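Local coordinates for protein ten1 (Schizosaccharomyces pombe, PDB 3KF6) that is required for telomere maintenance, pairing with Stn1 in a complex that resembles Rpa2-Rpa3 and binding single-stranded telomeric DNA, at residues L9-Q14 and E100-D105; C18-K23 and G70-D75; R25-V30 and H63-I68; T52-D57 and V78-I83. One frame throughout, in Å; residues are numbered along the deposited sequence.

Interaction 1: L9-Q14 and E100-D105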
loop_
_atom_site.group_PDB
_atom_site.type_symbol
_atom_site.label_atom_id
_atom_site.label_comp_id
_atom_site.label_asym_id
_atom_site.label_seq_id
_atom_site.Cartn_x
_atom_site.Cartn_y
_atom_site.Cartn_z
ATOM N N LEU B 9 5.032 6.464 3.504
ATOM C CA LEU B 9 6.155 5.911 2.758
ATOM C C LEU B 9 7.307 6.904 2.811
ATOM O O LEU B 9 7.218 7.995 2.246
ATOM C CB LEU B 9 5.731 5.654 1.311
ATOM C CG LEU B 9 6.758 5.031 0.370
ATOM C CD1 LEU B 9 7.167 3.648 0.876
ATOM C CD2 LEU B 9 6.145 4.935 -1.027
ATOM N N ILE B 10 8.393 6.517 3.476
ATOM C CA ILE B 10 9.543 7.407 3.636
ATOM C C ILE B 10 10.889 6.699 3.510
ATOM O O ILE B 10 10.958 5.490 3.327
ATOM C CB ILE B 10 9.527 8.055 5.023
ATOM C CG1 ILE B 10 9.605 6.961 6.093
ATOM C CG2 ILE B 10 8.263 8.878 5.209
ATOM C CD1 ILE B 10 9.768 7.493 7.506
ATOM N N PHE B 11 11.964 7.478 3.610
ATOM C CA PHE B 11 13.308 6.925 3.579
ATOM C C PHE B 11 13.720 6.816 5.037
ATOM O O PHE B 11 13.158 7.496 5.895
ATOM C CB PHE B 11 14.285 7.865 2.863
ATOM C CG PHE B 11 13.993 8.051 1.408
ATOM C CD1 PHE B 11 13.369 9.209 0.958
ATOM C CD2 PHE B 11 14.334 7.068 0.488
ATOM C CE1 PHE B 11 13.088 9.384 -0.397
ATOM C CE2 PHE B 11 14.057 7.234 -0.867
ATOM C CZ PHE B 11 13.433 8.397 -1.309
ATOM N N ILE B 12 14.692 5.958 5.327
ATOM C CA ILE B 12 15.140 5.810 6.700
ATOM C C ILE B 12 15.628 7.145 7.256
ATOM O O ILE B 12 15.394 7.457 8.425
ATOM C CB ILE B 12 16.253 4.747 6.805
ATOM C CG1 ILE B 12 15.625 3.353 6.661
ATOM C CG2 ILE B 12 16.994 4.877 8.141
ATOM C CD1 ILE B 12 16.624 2.214 6.711
ATOM N N ASN B 13 16.283 7.941 6.414
ATOM C CA ASN B 13 16.794 9.237 6.848
ATOM C C ASN B 13 15.701 10.234 7.237
ATOM O O ASN B 13 16.005 11.322 7.729
ATOM C CB ASN B 13 17.690 9.852 5.762
ATOM C CG ASN B 13 16.945 10.146 4.476
ATOM O OD1 ASN B 13 15.926 10.837 4.478
ATOM N ND2 ASN B 13 17.460 9.632 3.362
ATOM N N GLN B 14 14.438 9.872 7.023
ATOM C CA GLN B 14 13.324 10.761 7.362
ATOM C C GLN B 14 12.563 10.299 8.597
ATOM O O GLN B 14 11.653 10.977 9.067
ATOM C CB GLN B 14 12.334 10.863 6.194
ATOM C CG GLN B 14 12.925 11.372 4.895
ATOM C CD GLN B 14 11.925 11.306 3.757
ATOM O OE1 GLN B 14 11.345 10.251 3.491
ATOM N NE2 GLN B 14 11.715 12.432 3.080
ATOM N N GLU B 100 9.103 11.038 -5.638
ATOM C CA GLU B 100 8.030 11.623 -6.437
ATOM C C GLU B 100 6.701 11.624 -5.694
ATOM O O GLU B 100 5.955 12.599 -5.747
ATOM C CB GLU B 100 7.872 10.877 -7.765
ATOM C CG GLU B 100 8.923 11.216 -8.792
ATOM C CD GLU B 100 9.009 12.712 -9.044
ATOM O OE1 GLU B 100 9.985 13.336 -8.581
ATOM O OE2 GLU B 100 8.092 13.263 -9.692
ATOM N N ARG B 101 6.399 10.531 -5.002
ATOM C CA ARG B 101 5.146 10.462 -4.261
ATOM C C ARG B 101 5.063 11.508 -3.159
ATOM O O ARG B 101 3.977 11.968 -2.823
ATOM C CB ARG B 101 4.944 9.069 -3.658
ATOM C CG ARG B 101 4.641 8.020 -4.696
ATOM C CD ARG B 101 4.103 6.771 -4.057
ATOM N NE ARG B 101 2.881 7.034 -3.295
ATOM C CZ ARG B 101 2.178 6.087 -2.683
ATOM N NH1 ARG B 101 2.572 4.822 -2.752
ATOM N NH2 ARG B 101 1.092 6.404 -1.986
ATOM N N GLN B 102 6.203 11.881 -2.588
ATOM C CA GLN B 102 6.212 12.882 -1.526
ATOM C C GLN B 102 6.070 14.280 -2.120
ATOM O O GLN B 102 5.502 15.177 -1.493
ATOM C CB GLN B 102 7.516 12.793 -0.714
ATOM C CG GLN B 102 7.687 11.479 0.027
ATOM C CD GLN B 102 8.966 11.418 0.850
ATOM O OE1 GLN B 102 9.887 12.215 0.665
ATOM N NE2 GLN B 102 9.034 10.451 1.752
ATOM N N LYS B 103 6.561 14.451 -3.343
ATOM C CA LYS B 103 6.524 15.752 -4.008
ATOM C C LYS B 103 5.276 16.042 -4.848
ATOM O O LYS B 103 4.896 17.207 -5.004
ATOM C CB LYS B 103 7.773 15.916 -4.876
ATOM C CG LYS B 103 9.076 15.842 -4.084
ATOM C CD LYS B 103 10.289 15.851 -5.005
ATOM C CE LYS B 103 11.580 15.647 -4.224
ATOM N NZ LYS B 103 11.856 16.757 -3.268
ATOM N N CYS B 104 4.644 15.001 -5.393
ATOM C CA CYS B 104 3.441 15.183 -6.214
ATOM C C CYS B 104 2.189 15.126 -5.343
ATOM O O CYS B 104 2.065 14.268 -4.467
ATOM C CB CYS B 104 3.371 14.111 -7.304
ATOM S SG CYS B 104 4.817 14.080 -8.381
ATOM N N ASP B 105 1.257 16.044 -5.575
ATOM C CA ASP B 105 0.031 16.082 -4.776
ATOM C C ASP B 105 -0.967 14.943 -5.019
ATOM O O ASP B 105 -0.754 14.105 -5.920
ATOM C CB ASP B 105 -0.710 17.393 -5.003
ATOM C CG ASP B 105 -0.161 18.530 -4.167
ATOM O OD1 ASP B 105 0.506 18.228 -3.160
ATOM O OD2 ASP B 105 -0.383 19.720 -4.502
ATOM O OXT ASP B 105 -1.993 14.916 -4.304
#

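Interaction 2: C18-K23 and G70-D75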
loop_
_atom_site.group_PDB
_atom_site.type_symbol
_atom_site.label_atom_id
_atom_site.label_comp_id
_atom_site.label_asym_id
_atom_site.label_seq_id
_atom_site.Cartn_x
_atom_site.Cartn_y
_atom_site.Cartn_z
ATOM N N CYS B 18 9.526 12.275 11.662
ATOM C CA CYS B 18 8.149 11.878 11.942
ATOM C C CYS B 18 7.825 11.768 13.429
ATOM O O CYS B 18 8.720 11.685 14.269
ATOM C CB CYS B 18 7.841 10.558 11.231
ATOM S SG CYS B 18 8.162 10.628 9.444
ATOM N N LYS B 19 6.532 11.767 13.738
ATOM C CA LYS B 19 6.047 11.699 15.114
ATOM C C LYS B 19 5.949 10.281 15.662
ATOM O O LYS B 19 5.642 9.339 14.930
ATOM C CB LYS B 19 4.667 12.353 15.201
ATOM C CG LYS B 19 4.606 13.753 14.616
ATOM C CD LYS B 19 3.180 14.272 14.587
ATOM C CE LYS B 19 3.114 15.650 13.961
ATOM N NZ LYS B 19 3.951 16.631 14.710
ATOM N N ASP B 20 6.198 10.134 16.960
ATOM C CA ASP B 20 6.117 8.826 17.599
ATOM C C ASP B 20 4.686 8.297 17.514
ATOM O O ASP B 20 3.728 9.049 17.693
ATOM C CB ASP B 20 6.542 8.911 19.069
ATOM C CG ASP B 20 7.985 9.345 19.239
ATOM O OD1 ASP B 20 8.806 9.067 18.340
ATOM O OD2 ASP B 20 8.305 9.953 20.282
ATOM N N GLY B 21 4.552 7.002 17.240
ATOM C CA GLY B 21 3.242 6.382 17.136
ATOM C C GLY B 21 2.740 6.332 15.703
ATOM O O GLY B 21 1.772 5.649 15.386
ATOM N N GLN B 22 3.417 7.063 14.833
ATOM C CA GLN B 22 3.053 7.129 13.426
ATOM C C GLN B 22 3.472 5.856 12.691
ATOM O O GLN B 22 4.576 5.350 12.898
ATOM C CB GLN B 22 3.739 8.347 12.826
ATOM C CG GLN B 22 3.424 8.676 11.401
ATOM C CD GLN B 22 4.100 9.967 11.003
ATOM O OE1 GLN B 22 3.777 11.035 11.524
ATOM N NE2 GLN B 22 5.063 9.875 10.098
ATOM N N LYS B 23 2.583 5.330 11.851
ATOM C CA LYS B 23 2.901 4.126 11.082
ATOM C C LYS B 23 3.757 4.538 9.894
ATOM O O LYS B 23 3.407 5.456 9.160
ATOM C CB LYS B 23 1.632 3.442 10.588
ATOM C CG LYS B 23 1.907 2.168 9.786
ATOM C CD LYS B 23 0.618 1.503 9.311
ATOM C CE LYS B 23 -0.218 0.988 10.471
ATOM N NZ LYS B 23 -1.494 0.362 10.013
ATOM N N GLY B 70 5.972 -0.382 10.262
ATOM C CA GLY B 70 5.979 -0.390 11.710
ATOM C C GLY B 70 5.615 0.964 12.267
ATOM O O GLY B 70 5.279 1.874 11.514
ATOM N N ARG B 71 5.673 1.097 13.587
ATOM C CA ARG B 71 5.354 2.362 14.239
ATOM C C ARG B 71 6.579 2.933 14.931
ATOM O O ARG B 71 7.336 2.204 15.576
ATOM C CB ARG B 71 4.247 2.175 15.280
ATOM C CG ARG B 71 2.891 1.842 14.713
ATOM C CD ARG B 71 1.820 1.902 15.801
ATOM N NE ARG B 71 0.531 1.484 15.272
ATOM C CZ ARG B 71 -0.193 2.199 14.417
ATOM N NH1 ARG B 71 0.242 3.382 14.001
ATOM N NH2 ARG B 71 -1.336 1.714 13.956
ATOM N N LYS B 72 6.772 4.239 14.797
ATOM C CA LYS B 72 7.903 4.900 15.430
ATOM C C LYS B 72 7.682 4.920 16.940
ATOM O O LYS B 72 6.644 5.386 17.413
ATOM C CB LYS B 72 8.041 6.330 14.898
ATOM C CG LYS B 72 9.192 7.128 15.496
ATOM C CD LYS B 72 9.429 8.400 14.689
ATOM C CE LYS B 72 10.618 9.201 15.200
ATOM N NZ LYS B 72 10.302 9.924 16.457
ATOM N N ARG B 73 8.656 4.404 17.686
ATOM C CA ARG B 73 8.583 4.364 19.147
ATOM C C ARG B 73 9.131 5.677 19.701
ATOM O O ARG B 73 8.539 6.294 20.587
ATOM C CB ARG B 73 9.405 3.188 19.680
ATOM C CG ARG B 73 9.456 3.099 21.195
ATOM C CD ARG B 73 10.523 2.117 21.661
ATOM N NE ARG B 73 10.256 0.745 21.239
ATOM C CZ ARG B 73 11.035 -0.289 21.542
ATOM N NH1 ARG B 73 12.131 -0.104 22.269
ATOM N NH2 ARG B 73 10.720 -1.507 21.125
ATOM N N GLN B 74 10.274 6.081 19.162
ATOM C CA GLN B 74 10.954 7.320 19.520
ATOM C C GLN B 74 12.044 7.482 18.466
ATOM O O GLN B 74 12.218 6.602 17.621
ATOM C CB GLN B 74 11.561 7.234 20.929
ATOM C CG GLN B 74 12.526 6.086 21.135
ATOM C CD GLN B 74 13.131 6.064 22.523
ATOM O OE1 GLN B 74 13.926 6.934 22.880
ATOM N NE2 GLN B 74 12.754 5.068 23.317
ATOM N N ASP B 75 12.773 8.592 18.489
ATOM C CA ASP B 75 13.811 8.788 17.486
ATOM C C ASP B 75 14.737 7.580 17.381
ATOM O O ASP B 75 15.197 7.042 18.390
ATOM C CB ASP B 75 14.637 10.041 17.787
ATOM C CG ASP B 75 13.838 11.320 17.618
ATOM O OD1 ASP B 75 13.091 11.432 16.622
ATOM O OD2 ASP B 75 13.967 12.220 18.473
#

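Interaction 3: R25-V30 and H63-I68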
loop_
_atom_site.group_PDB
_atom_site.type_symbol
_atom_site.label_atom_id
_atom_site.label_comp_id
_atom_site.label_asym_id
_atom_site.label_seq_id
_atom_site.Cartn_x
_atom_site.Cartn_y
_atom_site.Cartn_z
ATOM N N ARG B 25 6.439 3.189 6.502
ATOM C CA ARG B 25 6.881 2.110 5.626
ATOM C C ARG B 25 8.192 2.556 4.992
ATOM O O ARG B 25 8.283 3.657 4.442
ATOM C CB ARG B 25 5.862 1.788 4.528
ATOM C CG ARG B 25 6.458 0.793 3.536
ATOM C CD ARG B 25 5.544 0.445 2.386
ATOM N NE ARG B 25 6.301 -0.212 1.321
ATOM C CZ ARG B 25 5.745 -0.826 0.281
ATOM N NH1 ARG B 25 4.421 -0.875 0.162
ATOM N NH2 ARG B 25 6.514 -1.388 -0.643
ATOM N N PHE B 26 9.215 1.708 5.078
ATOM C CA PHE B 26 10.511 2.041 4.506
ATOM C C PHE B 26 11.315 0.800 4.147
ATOM O O PHE B 26 11.019 -0.307 4.607
ATOM C CB PHE B 26 11.319 2.914 5.479
ATOM C CG PHE B 26 11.472 2.319 6.848
ATOM C CD1 PHE B 26 10.516 2.543 7.828
ATOM C CD2 PHE B 26 12.572 1.521 7.154
ATOM C CE1 PHE B 26 10.649 1.981 9.101
ATOM C CE2 PHE B 26 12.712 0.951 8.421
ATOM C CZ PHE B 26 11.749 1.183 9.392
ATOM N N LEU B 27 12.332 1.007 3.320
ATOM C CA LEU B 27 13.213 -0.060 2.871
ATOM C C LEU B 27 14.564 0.131 3.552
ATOM O O LEU B 27 15.049 1.256 3.680
ATOM C CB LEU B 27 13.359 0.018 1.348
ATOM C CG LEU B 27 14.316 -0.942 0.646
ATOM C CD1 LEU B 27 13.844 -2.374 0.823
ATOM C CD2 LEU B 27 14.384 -0.582 -0.834
ATOM N N GLY B 28 15.173 -0.964 3.990
ATOM C CA GLY B 28 16.458 -0.859 4.655
ATOM C C GLY B 28 17.337 -2.067 4.412
ATOM O O GLY B 28 16.846 -3.151 4.081
ATOM N N CYS B 29 18.641 -1.872 4.585
ATOM C CA CYS B 29 19.625 -2.927 4.379
ATOM C C CYS B 29 20.091 -3.481 5.728
ATOM O O CYS B 29 20.489 -2.721 6.615
ATOM C CB CYS B 29 20.806 -2.356 3.598
ATOM S SG CYS B 29 22.023 -3.573 3.126
ATOM N N VAL B 30 20.053 -4.803 5.876
ATOM C CA VAL B 30 20.439 -5.422 7.140
ATOM C C VAL B 30 21.903 -5.232 7.514
ATOM O O VAL B 30 22.805 -5.645 6.785
ATOM C CB VAL B 30 20.118 -6.935 7.148
ATOM C CG1 VAL B 30 20.543 -7.551 8.473
ATOM C CG2 VAL B 30 18.628 -7.147 6.943
ATOM N N HIS B 63 23.245 -7.593 4.900
ATOM C CA HIS B 63 23.213 -6.791 3.685
ATOM C C HIS B 63 22.016 -7.031 2.770
ATOM O O HIS B 63 21.942 -6.449 1.688
ATOM C CB HIS B 63 24.512 -6.969 2.892
ATOM C CG HIS B 63 25.724 -6.451 3.604
ATOM N ND1 HIS B 63 25.818 -5.155 4.060
ATOM C CD2 HIS B 63 26.888 -7.056 3.939
ATOM C CE1 HIS B 63 26.990 -4.981 4.648
ATOM N NE2 HIS B 63 27.657 -6.120 4.588
ATOM N N GLU B 64 21.076 -7.874 3.183
ATOM C CA GLU B 64 19.907 -8.084 2.339
ATOM C C GLU B 64 18.935 -6.935 2.598
ATOM O O GLU B 64 18.960 -6.313 3.668
ATOM C CB GLU B 64 19.237 -9.430 2.618
ATOM C CG GLU B 64 18.419 -9.522 3.888
ATOM C CD GLU B 64 17.577 -10.784 3.906
ATOM O OE1 GLU B 64 16.668 -10.890 3.060
ATOM O OE2 GLU B 64 17.826 -11.672 4.747
ATOM N N TRP B 65 18.094 -6.642 1.613
ATOM C CA TRP B 65 17.145 -5.545 1.735
ATOM C C TRP B 65 15.755 -6.002 2.155
ATOM O O TRP B 65 15.221 -6.981 1.628
ATOM C CB TRP B 65 17.084 -4.763 0.421
ATOM C CG TRP B 65 18.336 -3.955 0.171
ATOM C CD1 TRP B 65 19.508 -4.392 -0.380
ATOM C CD2 TRP B 65 18.539 -2.577 0.505
ATOM N NE1 TRP B 65 20.428 -3.369 -0.410
ATOM C CE2 TRP B 65 19.859 -2.244 0.129
ATOM C CE3 TRP B 65 17.732 -1.591 1.090
ATOM C CZ2 TRP B 65 20.391 -0.964 0.317
ATOM C CZ3 TRP B 65 18.261 -0.317 1.279
ATOM C CH2 TRP B 65 19.581 -0.016 0.893
ATOM N N LEU B 66 15.178 -5.275 3.107
ATOM C CA LEU B 66 13.860 -5.598 3.641
ATOM C C LEU B 66 12.889 -4.429 3.600
ATOM O O LEU B 66 13.292 -3.280 3.774
ATOM C CB LEU B 66 13.986 -6.027 5.106
ATOM C CG LEU B 66 14.867 -7.231 5.436
ATOM C CD1 LEU B 66 14.932 -7.401 6.951
ATOM C CD2 LEU B 66 14.296 -8.478 4.772
ATOM N N ASN B 67 11.618 -4.735 3.359
ATOM C CA ASN B 67 10.566 -3.716 3.388
ATOM C C ASN B 67 9.996 -3.829 4.799
ATOM O O ASN B 67 9.717 -4.930 5.276
ATOM C CB ASN B 67 9.456 -4.004 2.374
ATOM C CG ASN B 67 9.799 -3.534 0.979
ATOM O OD1 ASN B 67 10.287 -2.419 0.784
ATOM N ND2 ASN B 67 9.529 -4.379 -0.007
ATOM N N ILE B 68 9.812 -2.690 5.454
ATOM C CA ILE B 68 9.318 -2.658 6.821
ATOM C C ILE B 68 8.096 -1.769 6.982
ATOM O O ILE B 68 8.042 -0.685 6.418
ATOM C CB ILE B 68 10.399 -2.079 7.784
ATOM C CG1 ILE B 68 11.639 -2.975 7.795
ATOM C CG2 ILE B 68 9.836 -1.929 9.197
ATOM C CD1 ILE B 68 11.410 -4.333 8.403
HETATM O O HOH W 1 9.107 0.147 1.216
HETATM O O HOH W 2 8.978 -1.252 -1.933
#

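Interaction 4: T52-D57 and V78-I83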
loop_
_atom_site.group_PDB
_atom_site.type_symbol
_atom_site.label_atom_id
_atom_site.label_comp_id
_atom_site.label_asym_id
_atom_site.label_seq_id
_atom_site.Cartn_x
_atom_site.Cartn_y
_atom_site.Cartn_z
ATOM N N THR B 52 11.059 -8.358 17.913
ATOM C CA THR B 52 10.808 -9.373 18.929
ATOM C C THR B 52 9.472 -10.101 18.766
ATOM O O THR B 52 9.402 -11.314 18.955
ATOM C CB THR B 52 10.859 -8.759 20.344
ATOM O OG1 THR B 52 12.134 -8.141 20.551
ATOM C CG2 THR B 52 10.652 -9.836 21.401
ATOM N N VAL B 53 8.418 -9.372 18.417
ATOM C CA VAL B 53 7.103 -9.986 18.260
ATOM C C VAL B 53 6.869 -10.559 16.864
ATOM O O VAL B 53 5.942 -11.341 16.654
ATOM C CB VAL B 53 5.962 -8.985 18.550
ATOM C CG1 VAL B 53 6.083 -8.446 19.972
ATOM C CG2 VAL B 53 5.975 -7.849 17.535
ATOM N N VAL B 54 7.707 -10.176 15.907
ATOM C CA VAL B 54 7.547 -10.655 14.538
ATOM C C VAL B 54 8.805 -11.352 14.013
ATOM O O VAL B 54 9.338 -11.001 12.960
ATOM C CB VAL B 54 7.151 -9.484 13.600
ATOM C CG1 VAL B 54 8.256 -8.438 13.575
ATOM C CG2 VAL B 54 6.850 -10.005 12.200
ATOM N N LEU B 55 9.270 -12.354 14.754
ATOM C CA LEU B 55 10.459 -13.103 14.357
ATOM C C LEU B 55 10.234 -13.899 13.075
ATOM O O LEU B 55 9.364 -14.766 13.016
ATOM C CB LEU B 55 10.889 -14.054 15.477
ATOM C CG LEU B 55 11.925 -13.542 16.483
ATOM C CD1 LEU B 55 11.472 -12.234 17.093
ATOM C CD2 LEU B 55 12.135 -14.590 17.566
ATOM N N PRO B 56 11.017 -13.603 12.026
ATOM C CA PRO B 56 10.897 -14.301 10.742
ATOM C C PRO B 56 11.167 -15.794 10.895
ATOM O O PRO B 56 11.990 -16.202 11.716
ATOM C CB PRO B 56 11.949 -13.610 9.877
ATOM C CG PRO B 56 11.977 -12.221 10.433
ATOM C CD PRO B 56 11.960 -12.475 11.920
ATOM N N ASP B 57 10.476 -16.603 10.101
ATOM C CA ASP B 57 10.648 -18.048 10.159
ATOM C C ASP B 57 11.745 -18.517 9.202
ATOM O O ASP B 57 11.869 -19.708 8.906
ATOM C CB ASP B 57 9.321 -18.745 9.841
ATOM C CG ASP B 57 8.792 -18.399 8.470
ATOM O OD1 ASP B 57 7.742 -18.958 8.088
ATOM O OD2 ASP B 57 9.421 -17.570 7.777
ATOM N N VAL B 78 12.005 1.818 15.740
ATOM C CA VAL B 78 10.730 1.466 15.133
ATOM C C VAL B 78 10.250 0.088 15.580
ATOM O O VAL B 78 11.013 -0.880 15.561
ATOM C CB VAL B 78 10.837 1.449 13.585
ATOM C CG1 VAL B 78 9.568 0.861 12.984
ATOM C CG2 VAL B 78 11.085 2.858 13.054
ATOM N N ASP B 79 8.988 0.008 15.988
ATOM C CA ASP B 79 8.390 -1.261 16.390
ATOM C C ASP B 79 7.811 -1.880 15.121
ATOM O O ASP B 79 6.845 -1.368 14.556
ATOM C CB ASP B 79 7.277 -1.035 17.418
ATOM C CG ASP B 79 7.810 -0.857 18.825
ATOM O OD1 ASP B 79 8.492 -1.780 19.320
ATOM O OD2 ASP B 79 7.548 0.199 19.438
ATOM N N VAL B 80 8.403 -2.984 14.676
ATOM C CA VAL B 80 7.964 -3.637 13.447
ATOM C C VAL B 80 6.640 -4.385 13.513
ATOM O O VAL B 80 6.369 -5.119 14.466
ATOM C CB VAL B 80 9.043 -4.613 12.930
ATOM C CG1 VAL B 80 8.584 -5.255 11.630
ATOM C CG2 VAL B 80 10.355 -3.867 12.723
ATOM N N LEU B 81 5.826 -4.198 12.474
ATOM C CA LEU B 81 4.525 -4.849 12.362
ATOM C C LEU B 81 4.527 -5.843 11.201
ATOM O O LEU B 81 3.902 -6.902 11.271
ATOM C CB LEU B 81 3.427 -3.803 12.127
ATOM C CG LEU B 81 3.260 -2.731 13.208
ATOM C CD1 LEU B 81 2.234 -1.708 12.756
ATOM C CD2 LEU B 81 2.840 -3.376 14.512
ATOM N N LEU B 82 5.224 -5.490 10.125
ATOM C CA LEU B 82 5.312 -6.354 8.954
ATOM C C LEU B 82 6.704 -6.308 8.343
ATOM O O LEU B 82 7.327 -5.250 8.282
ATOM C CB LEU B 82 4.310 -5.920 7.883
ATOM C CG LEU B 82 2.810 -5.992 8.173
ATOM C CD1 LEU B 82 2.057 -5.332 7.032
ATOM C CD2 LEU B 82 2.380 -7.441 8.335
ATOM N N ILE B 83 7.183 -7.462 7.881
ATOM C CA ILE B 83 8.492 -7.551 7.246
ATOM C C ILE B 83 8.370 -8.385 5.973
ATOM O O ILE B 83 7.711 -9.426 5.963
ATOM C CB ILE B 83 9.534 -8.258 8.145
ATOM C CG1 ILE B 83 9.575 -7.621 9.527
ATOM C CG2 ILE B 83 10.914 -8.180 7.494
ATOM C CD1 ILE B 83 10.481 -8.368 10.494
#

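Interaction 1: L9-Q14 and E100-D105
Two donors grip OE1 of Gln14: the side-chain nitrogen NE2 of Gln102, 2.9 Å away on an almost straight bond (175° at the hydrogen), and the backbone N of Phe11 within the same turn. The bond from Gln102 lies in the carbonyl plane of Gln14 OE1, on a lone pair. In return, NE2 of Gln14 donates to OE1 of Gln102 at 3.0 Å, so the two amides, arriving from opposite directions with planes only 29° apart, are joined by a reciprocal pair of hydrogen bonds. The second hydrogen on Gln102 NE2 is spent as well, reaching the backbone O of Leu9 at 3.1 Å, again on a lone pair. Both side chains run extended beyond CG, bringing each amide to the other. Were Gln14 shortened to an alanine, the Gln102 amide would probably keep its bond to Leu9 O but lose its reciprocal partner, and Phe11 N would lose this acceptor. Beside this polar centre, the methyl CD2 of Leu9 rests 4.0 Å from NH1 of Arg101, the two side chains crossing at about a right angle. That arginine serves the partner protein: NH1 bonds to the backbone of Asp72 of the Stn1 chain, and its cation lies against Trp136 of that chain. With three of the four amide hydrogens used between the turn and helix 91-103, the orientation of both glutamine amides is fixed by complementary donors and acceptors, without any charge.

Interaction 2: C18-K23 and G70-D75
Lys72 and Asp20 cross obliquely, the lysine chain running alongside OD1 of Asp20 so that its ammonium NZ meets this oxygen at 2.6 Å in a short salt bridge. The approach is on the syn side of the carboxylate, 31° out of its plane. CG of Lys72 stands opposite the backbone N (chi1 180°) and the chain stays extended until a bend at chi4 (-75°), which carries NZ to the carboxylate; along the way CD and CE pass close to the backbone O of Cys18, to which NZ gives a weak bond. Asp75 OD1 supplies a second anionic partner at 3.2 Å, met from above its carboxylate plane. Exchanging Lys72 for a methionine would probably leave Asp20 and Asp75 as two nearby negative charges with no cation between them. The backbones also meet directly: Gly21 N donates to Lys72 O at 2.6 Å, and Lys72 N to Gln22 O. Nearer the start of strand 23-34, Lys23 runs aslant across Arg71, its CE lying over one face of the guanidinium, 3.7 Å from Arg71 NH2, while Gly21 O sits at the guanidinium edge and takes a weak bond from NH1. These two cations share an anion, since Lys23 NZ and Arg71 NH1 both form salt bridges with Asp5; Lys23 NZ also bonds to the backbone O of Leu2. Lys19 to Gln22 form a type II beta turn, with Gly21 at its third position, leading into an antiparallel pairing of Lys23 with Arg71, where strands 23-34 and 65-74 come together in the OB-fold barrel.

Interaction 3: R25-V30 and H63-I68
One face of the Trp65 indole is covered by Cys29, whose CB sits 3.5 Å above the centre of the six-membered ring while SG lies over the five-membered ring in a sulfur-aromatic contact. The same sulfur approaches the edge of the His63 imidazole. Leu27 crosses Trp65 at about a right angle, CG packing 3.5 Å from CE3. The Phe26 ring takes Ile68 CB over one face, offset toward the rim, with CG2 of Ile68 3.7 Å from Phe26 CZ; the two side chains lie side by side and point the same way. Phe26 chi1 (54°) places CG between its backbone N and carbonyl carbon, bringing the ring to the isoleucine. At the guanidinium edge of Arg25 a water bonded to NE, in the plane of the group, also donates to Asn67 OD1, and a second water links NH2 to the same oxygen; NH2 forms a salt bridge with Glu132 of the Stn1 chain. Paired backbone bonds join Phe26 with Ile68 and Gly28 with Leu66, and Val30 N donates to Glu64 O. Leu27, Cys29, Trp65 and Asn67 occupy one face of the sheet, with Leu91 of helix 91-103 packing on Leu27 and Trp65; on the other, Phe26 packs on Val78, Leu66 on Ile83, and Ile68 on Val80 and Ile83. The axes of segments 25-30 and 65-68 lie 149° apart, a twisted antiparallel pairing at the heart of an OB-fold beta-barrel.

Interaction 4: T52-D57 and V78-I83
Ile83 reaches across to Val54 by the far end of its side chain. From CB the branch CG2 turns to the backbone O of Asn67, while CG1, set opposite the carbonyl carbon (chi1 -52°), packs by CD1 of Ile68 and continues on an extended path to the methyl CD1. That terminal carbon does the touching: it lies 3.8 Å from Val54 CG1, as close to the backbone O of Val54, and 4.1 Å from CG of Pro56, the isoleucine and proline side chains crossing at about a right angle. Val54 CG1 is thus shared, since it also packs 3.7 Å from CG1 of Val80, these two valines crossing roughly perpendicularly. One residue earlier, CG2 of Val53 comes within 4.1 Å of the backbone O of Val80. The chain turns a corner at Leu81, so Val80 and Ile83 come from strand pieces on either side of it, yet both present methyl groups to the same valine; both also pack on Val51 and Ile68. The contact therefore joins the loop following strand 45-50 to the bent strand 77-85. With no hydrogen bond between the two segments, the loop meets this strand through the fit of branched aliphatic methyls and a proline ring, a hydrophobic contact with little directional constraint.

From the N terminus, the turn 9-14 is the first half of interaction 1, which closes the longest loop by meeting the end of helix 91-103, so the other three contacts all fall within its span. Interaction 2 closes the next loop, from 18-23 to 70-75, and encloses interaction 3, where strands 23-34 and 65-74 pair. Interaction 4, from 52-57 to 78-83, crosses both interactions 2 and 3, since its segments alternate with theirs. Strand 65-74 serves interactions 2 and 3 and neighbours strand 77-85 of interaction 4, which meets them through Arg73-Asp79 and Ile68-Ile83. Interactions 1 and 4 lie on opposite sides of the chain's centre, about 23 Å apart between centres.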